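Local structure of 47 KDA membrane antigen (Treponema pallidum, 1O75) at residues 19-22 against 23-26; 180-183 against 184-188; 191-194 against 195-199; 317-320 against 321-324. The protein binds penicillin and has zinc-stimulated carboxypeptidase activity on synthetic depsipeptides, possibly acting as a D,D-carboxypeptidase that limits peptidoglycan cross-linking. The protein carries 2 engineered substitutions. All blocks are in the same frame, centred on the assembly; numbering follows the deposited sequence. Where two conformers were deposited one is given.

Contact 1. Residues 19-22 against 23-26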
loop_
_atom_site.group_PDB
_atom_site.type_symbol
_atom_site.label_atom_id
_atom_site.label_comp_id
_atom_site.label_asym_id
_atom_site.label_seq_id
_atom_site.Cartn_x
_atom_site.Cartn_y
_atom_site.Cartn_z
ATOM N N ASP B 19 -31.201 -14.288 -1.797
ATOM C CA ASP B 19 -32.371 -13.502 -2.216
ATOM C C ASP B 19 -31.989 -12.548 -3.344
ATOM O O ASP B 19 -32.779 -12.284 -4.264
ATOM C CB ASP B 19 -32.909 -12.582 -1.102
ATOM C CG ASP B 19 -33.512 -13.323 0.082
ATOM O OD1 ASP B 19 -34.187 -14.356 -0.118
ATOM O OD2 ASP B 19 -33.320 -12.811 1.226
ATOM N N TYR B 20 -30.802 -11.963 -3.240
ATOM C CA TYR B 20 -30.366 -10.992 -4.245
ATOM C C TYR B 20 -30.020 -11.642 -5.590
ATOM O O TYR B 20 -30.453 -11.191 -6.642
ATOM C CB TYR B 20 -29.125 -10.220 -3.738
ATOM C CG TYR B 20 -28.659 -9.124 -4.672
ATOM C CD1 TYR B 20 -27.860 -9.409 -5.790
ATOM C CD2 TYR B 20 -29.101 -7.816 -4.505
ATOM C CE1 TYR B 20 -27.534 -8.423 -6.707
ATOM C CE2 TYR B 20 -28.780 -6.823 -5.427
ATOM C CZ TYR B 20 -28.003 -7.134 -6.521
ATOM O OH TYR B 20 -27.703 -6.156 -7.434
ATOM N N TRP B 21 -29.245 -12.711 -5.539
ATOM C CA TRP B 21 -28.778 -13.325 -6.770
ATOM C C TRP B 21 -29.773 -14.240 -7.476
ATOM O O TRP B 21 -29.626 -14.504 -8.658
ATOM C CB TRP B 21 -27.443 -14.047 -6.504
ATOM C CG TRP B 21 -26.276 -13.084 -6.355
ATOM C CD1 TRP B 21 -25.611 -12.746 -5.188
ATOM C CD2 TRP B 21 -25.701 -12.266 -7.392
ATOM N NE1 TRP B 21 -24.676 -11.758 -5.447
ATOM C CE2 TRP B 21 -24.709 -11.448 -6.785
ATOM C CE3 TRP B 21 -25.924 -12.146 -8.774
ATOM C CZ2 TRP B 21 -23.956 -10.529 -7.508
ATOM C CZ3 TRP B 21 -25.157 -11.220 -9.498
ATOM C CH2 TRP B 21 -24.191 -10.431 -8.860
ATOM N N ALA B 22 -30.785 -14.716 -6.760
ATOM C CA ALA B 22 -31.785 -15.601 -7.378
ATOM C C ALA B 22 -32.311 -15.008 -8.690
ATOM O O ALA B 22 -32.287 -15.657 -9.738
ATOM C CB ALA B 22 -32.946 -15.830 -6.420
ATOM N N GLY B 23 -32.798 -13.779 -8.625
ATOM C CA GLY B 23 -33.325 -13.148 -9.822
ATOM C C GLY B 23 -32.283 -12.800 -10.876
ATOM O O GLY B 23 -32.606 -12.758 -12.065
ATOM N N GLU B 24 -31.044 -12.530 -10.447
ATOM C CA GLU B 24 -29.975 -12.155 -11.373
ATOM C C GLU B 24 -29.511 -13.339 -12.192
ATOM O O GLU B 24 -29.066 -13.165 -13.313
ATOM C CB GLU B 24 -28.739 -11.631 -10.620
ATOM C CG GLU B 24 -28.982 -10.404 -9.729
ATOM C CD GLU B 24 -29.589 -9.245 -10.498
ATOM O OE1 GLU B 24 -29.226 -9.047 -11.682
ATOM O OE2 GLU B 24 -30.437 -8.530 -9.920
ATOM N N LEU B 25 -29.557 -14.530 -11.605
ATOM C CA LEU B 25 -29.094 -15.722 -12.301
ATOM C C LEU B 25 -30.261 -16.586 -12.824
ATOM O O LEU B 25 -30.036 -17.661 -13.383
ATOM C CB LEU B 25 -28.199 -16.551 -11.371
ATOM C CG LEU B 25 -27.020 -15.774 -10.728
ATOM C CD1 LEU B 25 -26.328 -16.649 -9.710
ATOM C CD2 LEU B 25 -26.036 -15.345 -11.815
ATOM N N GLY B 26 -31.488 -16.097 -12.652
ATOM C CA GLY B 26 -32.651 -16.854 -13.086
ATOM C C GLY B 26 -32.748 -18.179 -12.344
ATOM O O GLY B 26 -33.026 -19.208 -12.948
HETATM O O HOH W 1 -33.379 -11.488 -6.974
#
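W21 and E24 pack against each other on the last turn of helix 17-25, a short helix whose backbone is still gripped by the i to i+4 bond from L25 N to W21 O (2.9 Å). The tight part lies on the side of Y20, W21 and E24. CB and CG of E24 come obliquely against the benzo part of the indole, with E24 CB 3.4 Å from W21 CE3, and E24 CG lies 3.9 Å from Y20 CE1. With its CG anti to the backbone N (chi1 -176°), Y20 swings back beside W21, and its CD1 lies over one indole face, offset toward the rim. Aromatic residues suit this side, where strands 143-163 and 255-262 cover them. Glutamate suits its place because it is apolar at the root and charged at the end: the chain bends at chi2 (-56°), and OE2 is held by a salt bridge to K190 and a hydrogen bond from R201 N. K190 also makes a cation-pi contact with Y20. Its charge and the R201 N-H would probably stabilise the ionised carboxylate in this buried place. The side of D19, A22 and G23 is looser and partly open to solvent; the small A22 and G23 suit it, and G26, with positive phi, ends the helix. Here one water lies 2.9 Å from D19 O and accepts from G23 N at 2.9 Å.

Contact 2. Residues 180-183 against 184-188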
loop_
_atom_site.group_PDB
_atom_site.type_symbol
_atom_site.label_atom_id
_atom_site.label_comp_id
_atom_site.label_asym_id
_atom_site.label_seq_id
_atom_site.Cartn_x
_atom_site.Cartn_y
_atom_site.Cartn_z
ATOM N N SER B 180 -37.521 8.326 -0.876
ATOM C CA SER B 180 -37.709 9.178 -2.049
ATOM C C SER B 180 -36.521 9.200 -3.005
ATOM O O SER B 180 -36.626 9.715 -4.113
ATOM C CB SER B 180 -38.017 10.611 -1.617
ATOM O OG SER B 180 -36.873 11.214 -1.030
ATOM N N ARG B 181 -35.384 8.673 -2.576
ATOM C CA ARG B 181 -34.213 8.636 -3.443
ATOM C C ARG B 181 -34.355 7.503 -4.473
ATOM O O ARG B 181 -33.724 7.527 -5.533
ATOM C CB ARG B 181 -32.952 8.442 -2.605
ATOM C CG ARG B 181 -32.646 9.634 -1.707
ATOM C CD ARG B 181 -31.448 9.371 -0.828
ATOM N NE ARG B 181 -31.731 8.354 0.175
ATOM C CZ ARG B 181 -30.821 7.875 1.016
ATOM N NH1 ARG B 181 -29.571 8.320 0.960
ATOM N NH2 ARG B 181 -31.163 6.967 1.921
ATOM N N VAL B 182 -35.191 6.518 -4.154
ATOM C CA VAL B 182 -35.426 5.393 -5.059
ATOM C C VAL B 182 -36.714 5.593 -5.867
ATOM O O VAL B 182 -37.777 5.789 -5.289
ATOM C CB VAL B 182 -35.552 4.074 -4.281
ATOM C CG1 VAL B 182 -35.727 2.911 -5.257
ATOM C CG2 VAL B 182 -34.313 3.864 -3.405
ATOM N N THR B 183 -36.605 5.540 -7.194
ATOM C CA THR B 183 -37.751 5.694 -8.096
ATOM C C THR B 183 -37.727 4.581 -9.151
ATOM O O THR B 183 -36.840 3.721 -9.139
ATOM C CB THR B 183 -37.705 7.033 -8.849
ATOM O OG1 THR B 183 -36.663 6.986 -9.832
ATOM C CG2 THR B 183 -37.430 8.182 -7.885
ATOM N N GLU B 184 -38.681 4.605 -10.081
ATOM C CA GLU B 184 -38.734 3.580 -11.122
ATOM C C GLU B 184 -37.520 3.643 -12.048
ATOM O O GLU B 184 -37.246 2.699 -12.778
ATOM C CB GLU B 184 -40.014 3.730 -11.961
ATOM C CG GLU B 184 -39.977 4.894 -12.939
ATOM C CD GLU B 184 -41.291 5.093 -13.677
ATOM O OE1 GLU B 184 -41.835 4.098 -14.213
ATOM O OE2 GLU B 184 -41.770 6.252 -13.727
ATOM N N ASN B 185 -36.795 4.753 -12.027
ATOM C CA ASN B 185 -35.631 4.906 -12.896
ATOM C C ASN B 185 -34.289 4.625 -12.217
ATOM O O ASN B 185 -33.242 4.800 -12.834
ATOM C CB ASN B 185 -35.590 6.324 -13.460
ATOM C CG ASN B 185 -36.760 6.620 -14.376
ATOM O OD1 ASN B 185 -37.286 7.733 -14.376
ATOM N ND2 ASN B 185 -37.167 5.628 -15.172
ATOM N N THR B 186 -34.326 4.198 -10.962
ATOM C CA THR B 186 -33.107 3.934 -10.198
ATOM C C THR B 186 -32.269 2.791 -10.764
ATOM O O THR B 186 -32.789 1.710 -11.039
ATOM C CB THR B 186 -33.455 3.618 -8.745
ATOM O OG1 THR B 186 -34.076 4.770 -8.161
ATOM C CG2 THR B 186 -32.184 3.250 -7.937
ATOM N N ASN B 187 -30.973 3.028 -10.922
ATOM C CA ASN B 187 -30.100 1.994 -11.452
ATOM C C ASN B 187 -29.976 0.838 -10.474
ATOM O O ASN B 187 -29.557 1.030 -9.329
ATOM C CB ASN B 187 -28.710 2.562 -11.744
ATOM C CG ASN B 187 -27.787 1.539 -12.384
ATOM O OD1 ASN B 187 -28.176 0.840 -13.327
ATOM N ND2 ASN B 187 -26.558 1.456 -11.893
ATOM N N GLY B 188 -30.344 -0.366 -10.914
ATOM C CA GLY B 188 -30.220 -1.525 -10.042
ATOM C C GLY B 188 -31.495 -1.918 -9.336
ATOM O O GLY B 188 -31.502 -2.831 -8.516
#
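T183 and T186 are the ends of a type I beta turn, with E184 and N185 at its corners. The turn is closed by T186 N, which donates to T183 O at 3.1 Å; the donor stands well above the carbonyl plane, 62° out of it. Two threonine hydroxyls then reinforce the backbone. T186 OG1 reaches back across the turn and accepts a nearly straight bond from T183 N (2.8 Å, 168° at the hydrogen), so backbone and side chain of T186 both bind T183. The hydroxyl of T183 works in the other direction along the chain: with chi1 72° OG1 sits between its own N and carbonyl carbon, and there it accepts from N185 N at 3.1 Å. This is an ST turn, the side-chain mimic of a beta turn, laid over the start of the type I turn. Threonine fits both ends because its hydroxyl, close to the backbone, can accept an amide bond. V182 CG1 passes 3.8 Å from T186 OG1, the two side chains crossing at about a right angle, and both residues touch P159 of strand 143-163. E184 and N185 are polar and exposed, as suits the crest of a surface loop between strands 177-178 and 190-194. R181 turns away to a salt bridge with D179.

Contact 3. Residues 191-194 against 195-199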
loop_
_atom_site.group_PDB
_atom_site.type_symbol
_atom_site.label_atom_id
_atom_site.label_comp_id
_atom_site.label_asym_id
_atom_site.label_seq_id
_atom_site.Cartn_x
_atom_site.Cartn_y
_atom_site.Cartn_z
ATOM N N THR B 191 -37.520 -5.673 -8.538
ATOM C CA THR B 191 -38.944 -5.680 -8.209
ATOM C C THR B 191 -39.378 -6.892 -7.392
ATOM O O THR B 191 -39.082 -8.037 -7.726
ATOM C CB THR B 191 -39.759 -5.569 -9.518
ATOM O OG1 THR B 191 -39.402 -4.336 -10.162
ATOM C CG2 THR B 191 -41.284 -5.593 -9.244
ATOM N N MET B 192 -40.061 -6.642 -6.281
ATOM C CA MET B 192 -40.518 -7.750 -5.455
ATOM C C MET B 192 -41.585 -8.461 -6.277
ATOM O O MET B 192 -42.541 -7.825 -6.711
ATOM C CB MET B 192 -41.092 -7.236 -4.132
ATOM C CG MET B 192 -41.320 -8.328 -3.117
ATOM S SD MET B 192 -41.697 -7.664 -1.480
ATOM C CE MET B 192 -41.566 -9.120 -0.514
ATOM N N LEU B 193 -41.391 -9.758 -6.515
ATOM C CA LEU B 193 -42.308 -10.558 -7.331
ATOM C C LEU B 193 -43.332 -11.327 -6.509
ATOM O O LEU B 193 -44.479 -11.487 -6.926
ATOM C CB LEU B 193 -41.518 -11.552 -8.191
ATOM C CG LEU B 193 -40.523 -10.919 -9.169
ATOM C CD1 LEU B 193 -39.586 -11.979 -9.737
ATOM C CD2 LEU B 193 -41.291 -10.214 -10.265
ATOM N N THR B 194 -42.905 -11.831 -5.361
ATOM C CA THR B 194 -43.797 -12.570 -4.490
ATOM C C THR B 194 -43.413 -12.230 -3.062
ATOM O O THR B 194 -42.520 -11.412 -2.825
ATOM C CB THR B 194 -43.675 -14.087 -4.677
ATOM O OG1 THR B 194 -42.386 -14.516 -4.235
ATOM C CG2 THR B 194 -43.864 -14.474 -6.149
ATOM N N GLU B 195 -44.080 -12.868 -2.114
ATOM C CA GLU B 195 -43.819 -12.624 -0.707
ATOM C C GLU B 195 -42.371 -12.936 -0.334
ATOM O O GLU B 195 -41.879 -12.495 0.703
ATOM C CB GLU B 195 -44.753 -13.490 0.132
ATOM C CG GLU B 195 -44.463 -14.963 0.021
ATOM C CD GLU B 195 -45.501 -15.802 0.732
ATOM O OE1 GLU B 195 -45.883 -15.434 1.863
ATOM O OE2 GLU B 195 -45.928 -16.833 0.164
ATOM N N ASP B 196 -41.682 -13.702 -1.172
ATOM C CA ASP B 196 -40.305 -14.050 -0.845
ATOM C C ASP B 196 -39.349 -14.094 -2.035
ATOM O O ASP B 196 -38.422 -14.901 -2.044
ATOM C CB ASP B 196 -40.286 -15.397 -0.130
ATOM C CG ASP B 196 -40.659 -16.543 -1.046
ATOM O OD1 ASP B 196 -41.100 -16.274 -2.192
ATOM O OD2 ASP B 196 -40.511 -17.711 -0.622
ATOM N N SER B 197 -39.557 -13.233 -3.028
ATOM C CA SER B 197 -38.667 -13.241 -4.197
ATOM C C SER B 197 -38.627 -11.902 -4.916
ATOM O O SER B 197 -39.635 -11.184 -4.978
ATOM C CB SER B 197 -39.093 -14.342 -5.178
ATOM O OG SER B 197 -40.248 -13.972 -5.918
ATOM N N PHE B 198 -37.452 -11.558 -5.447
ATOM C CA PHE B 198 -37.277 -10.305 -6.171
ATOM C C PHE B 198 -36.710 -10.574 -7.557
ATOM O O PHE B 198 -35.980 -11.536 -7.761
ATOM C CB PHE B 198 -36.330 -9.364 -5.408
ATOM C CG PHE B 198 -36.858 -8.933 -4.060
ATOM C CD1 PHE B 198 -36.834 -9.805 -2.974
ATOM C CD2 PHE B 198 -37.386 -7.651 -3.886
ATOM C CE1 PHE B 198 -37.330 -9.401 -1.718
ATOM C CE2 PHE B 198 -37.879 -7.245 -2.655
ATOM C CZ PHE B 198 -37.850 -8.124 -1.564
ATOM N N SER B 199 -37.050 -9.701 -8.494
ATOM C CA SER B 199 -36.620 -9.825 -9.876
ATOM C C SER B 199 -35.170 -9.422 -10.104
ATOM O O SER B 199 -34.510 -8.875 -9.205
ATOM C CB SER B 199 -37.470 -8.915 -10.738
ATOM O OG SER B 199 -37.017 -7.577 -10.620
#
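The beta hairpin of strands 190-194 and 197-198 brings M192 and F198 together as an antiparallel, non-hydrogen-bonded pair. M192 runs extended from a CG anti to its backbone N (chi1 -168°), a path that carries it over the phenyl ring: CG makes a CH-pi contact above one face, 4.0 Å from the ring centroid, and SD follows in an oblique Met-aromatic contact. The long, flexible thioether suits this buried side, where M192 also meets I169 and A170 of helix 167-173 and the F198 ring meets F174 edge-to-face. Between M192 and T194 the register slips by one residue, a beta bulge. At it S197 O accepts from two successive amides, L193 N at 2.7 Å and, weakly, T194 N at 3.4 Å. Toward the open end S199 N donates to T191 O at 2.7 Å, and S199 OG returns the grip by accepting from T191 N at 2.9 Å. Short hydroxyl side chains work well on the other face. There T194 OG1 donates to D196 OD1 at 3.0 Å, meeting the carboxylate oxygen nearly along its C-O axis, and S197 OG stands 2.8 Å from the same T194 OG1. T194 and D196 lie side by side, pointing the same way round the exposed bend.

Contact 4. Residues 317-320 against 321-324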
loop_
_atom_site.group_PDB
_atom_site.type_symbol
_atom_site.label_atom_id
_atom_site.label_comp_id
_atom_site.label_asym_id
_atom_site.label_seq_id
_atom_site.Cartn_x
_atom_site.Cartn_y
_atom_site.Cartn_z
ATOM N N LEU B 317 -19.401 -3.884 -11.486
ATOM C CA LEU B 317 -19.478 -3.391 -10.098
ATOM C C LEU B 317 -20.836 -2.713 -9.899
ATOM O O LEU B 317 -21.193 -1.817 -10.649
ATOM C CB LEU B 317 -18.371 -2.354 -9.847
ATOM C CG LEU B 317 -16.961 -2.819 -9.469
ATOM C CD1 LEU B 317 -16.588 -4.069 -10.164
ATOM C CD2 LEU B 317 -15.986 -1.696 -9.771
ATOM N N ILE B 318 -21.553 -3.117 -8.860
ATOM C CA ILE B 318 -22.879 -2.609 -8.561
ATOM C C ILE B 318 -22.905 -1.827 -7.246
ATOM O O ILE B 318 -22.603 -2.367 -6.178
ATOM C CB ILE B 318 -23.861 -3.790 -8.513
ATOM C CG1 ILE B 318 -23.886 -4.464 -9.909
ATOM C CG2 ILE B 318 -25.240 -3.309 -8.098
ATOM C CD1 ILE B 318 -24.521 -5.833 -9.898
ATOM N N ALA B 319 -23.283 -0.557 -7.338
ATOM C CA ALA B 319 -23.297 0.332 -6.176
ATOM C C ALA B 319 -24.498 1.280 -6.233
ATOM O O ALA B 319 -24.831 1.785 -7.290
ATOM C CB ALA B 319 -21.992 1.149 -6.144
ATOM N N ASN B 320 -25.125 1.521 -5.088
ATOM C CA ASN B 320 -26.304 2.398 -5.014
ATOM C C ASN B 320 -26.030 3.813 -5.472
ATOM O O ASN B 320 -25.094 4.448 -5.005
ATOM C CB ASN B 320 -26.852 2.439 -3.575
ATOM C CG ASN B 320 -27.480 1.150 -3.160
ATOM O OD1 ASN B 320 -27.981 0.393 -4.136
ATOM N ND2 ASN B 320 -27.529 0.820 -1.963
ATOM N N GLY B 321 -26.846 4.288 -6.413
ATOM C CA GLY B 321 -26.721 5.650 -6.893
ATOM C C GLY B 321 -25.653 5.904 -7.922
ATOM O O GLY B 321 -25.485 7.046 -8.362
ATOM N N TYR B 322 -24.923 4.856 -8.301
ATOM C CA TYR B 322 -23.867 4.992 -9.285
ATOM C C TYR B 322 -24.122 4.158 -10.535
ATOM O O TYR B 322 -24.745 3.095 -10.482
ATOM C CB TYR B 322 -22.514 4.535 -8.714
ATOM C CG TYR B 322 -21.929 5.448 -7.660
ATOM C CD1 TYR B 322 -22.327 5.351 -6.331
ATOM C CD2 TYR B 322 -20.983 6.415 -8.003
ATOM C CE1 TYR B 322 -21.788 6.209 -5.341
ATOM C CE2 TYR B 322 -20.434 7.281 -7.026
ATOM C CZ TYR B 322 -20.845 7.163 -5.703
ATOM O OH TYR B 322 -20.313 7.992 -4.739
ATOM N N ARG B 323 -23.617 4.645 -11.657
ATOM C CA ARG B 323 -23.741 3.934 -12.916
ATOM C C ARG B 323 -22.896 2.659 -12.741
ATOM O O ARG B 323 -21.899 2.669 -12.009
ATOM C CB ARG B 323 -23.182 4.816 -14.037
ATOM C CG ARG B 323 -23.477 4.338 -15.455
ATOM C CD ARG B 323 -23.322 5.481 -16.463
ATOM N NE ARG B 323 -21.931 5.893 -16.650
ATOM C CZ ARG B 323 -21.493 7.144 -16.531
ATOM N NH1 ARG B 323 -22.333 8.115 -16.216
ATOM N NH2 ARG B 323 -20.215 7.425 -16.742
ATOM N N ASP B 324 -23.301 1.558 -13.370
ATOM C CA ASP B 324 -22.527 0.311 -13.262
ATOM C C ASP B 324 -21.111 0.558 -13.806
ATOM O O ASP B 324 -20.916 1.345 -14.725
ATOM C CB ASP B 324 -23.175 -0.831 -14.063
ATOM C CG ASP B 324 -24.424 -1.417 -13.389
ATOM O OD1 ASP B 324 -24.833 -0.948 -12.301
ATOM O OD2 ASP B 324 -25.007 -2.370 -13.950
HETATM O O HOH W 2 -21.030 0.980 -9.710
HETATM O O HOH W 3 -24.449 0.313 -9.911
#
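The phenol ring of Y322 has N320 O at its edge, near the ring plane, 3.2 Å from CD1, while A319 CB approaches obliquely, 4.2 Å from the same CD1. From elsewhere in the chain H210 stacks on this ring and Y251 meets it edge-to-face, so a large aromatic residue is apt here and a small alanine fits beside it. Backbone and ring belong to a type II beta turn from A319 to Y322, closed by Y322 N donating to A319 O at 3.2 Å, the donor 42° out of the carbonyl plane. G321 takes the third position with positive phi (81°), the usual place of glycine in a type II turn. Past the turn the two arms are bridged by water. One water accepts from A319 N at 3.0 Å and also lies close to Y322 O and D324 OD1; another lies 3.0 Å from both L317 O and R323 O. The carboxylate of D324 has a stronger partner in R201, through a salt bridge, and N320 ND2 donates to F157 O, which satisfies this buried amide. The turn thus links strand 311-319 to strand 325-331, at the edge of their antiparallel sheet, with strand 255-262 on the other flank of 311-319 and helix 245-252 packed against L317, A319 and Y322.

Overall arrangement
Contact 4 is the buried one and contact 2 the surface one; contacts 1 and 3 are partly buried: contact 1 keeps a charged glutamate beside its aromatics, contact 3 an apolar methionine-phenylalanine pair against an exposed bend. Contacts 2 and 3 adjoin in sequence, yet one is a loop and the other a hairpin. Both turns use backbone closure, but contact 4 is bridged by water across its arms, whereas in contact 2 threonine hydroxyls supplement the backbone bond. N187 ties contact 2 to contact 4 through Y322 O and D324 OD1, while Y20 of contact 1 packs on I318 of contact 4. K190, just before contact 3, joins it to contact 1 by bonding S199 O and E24.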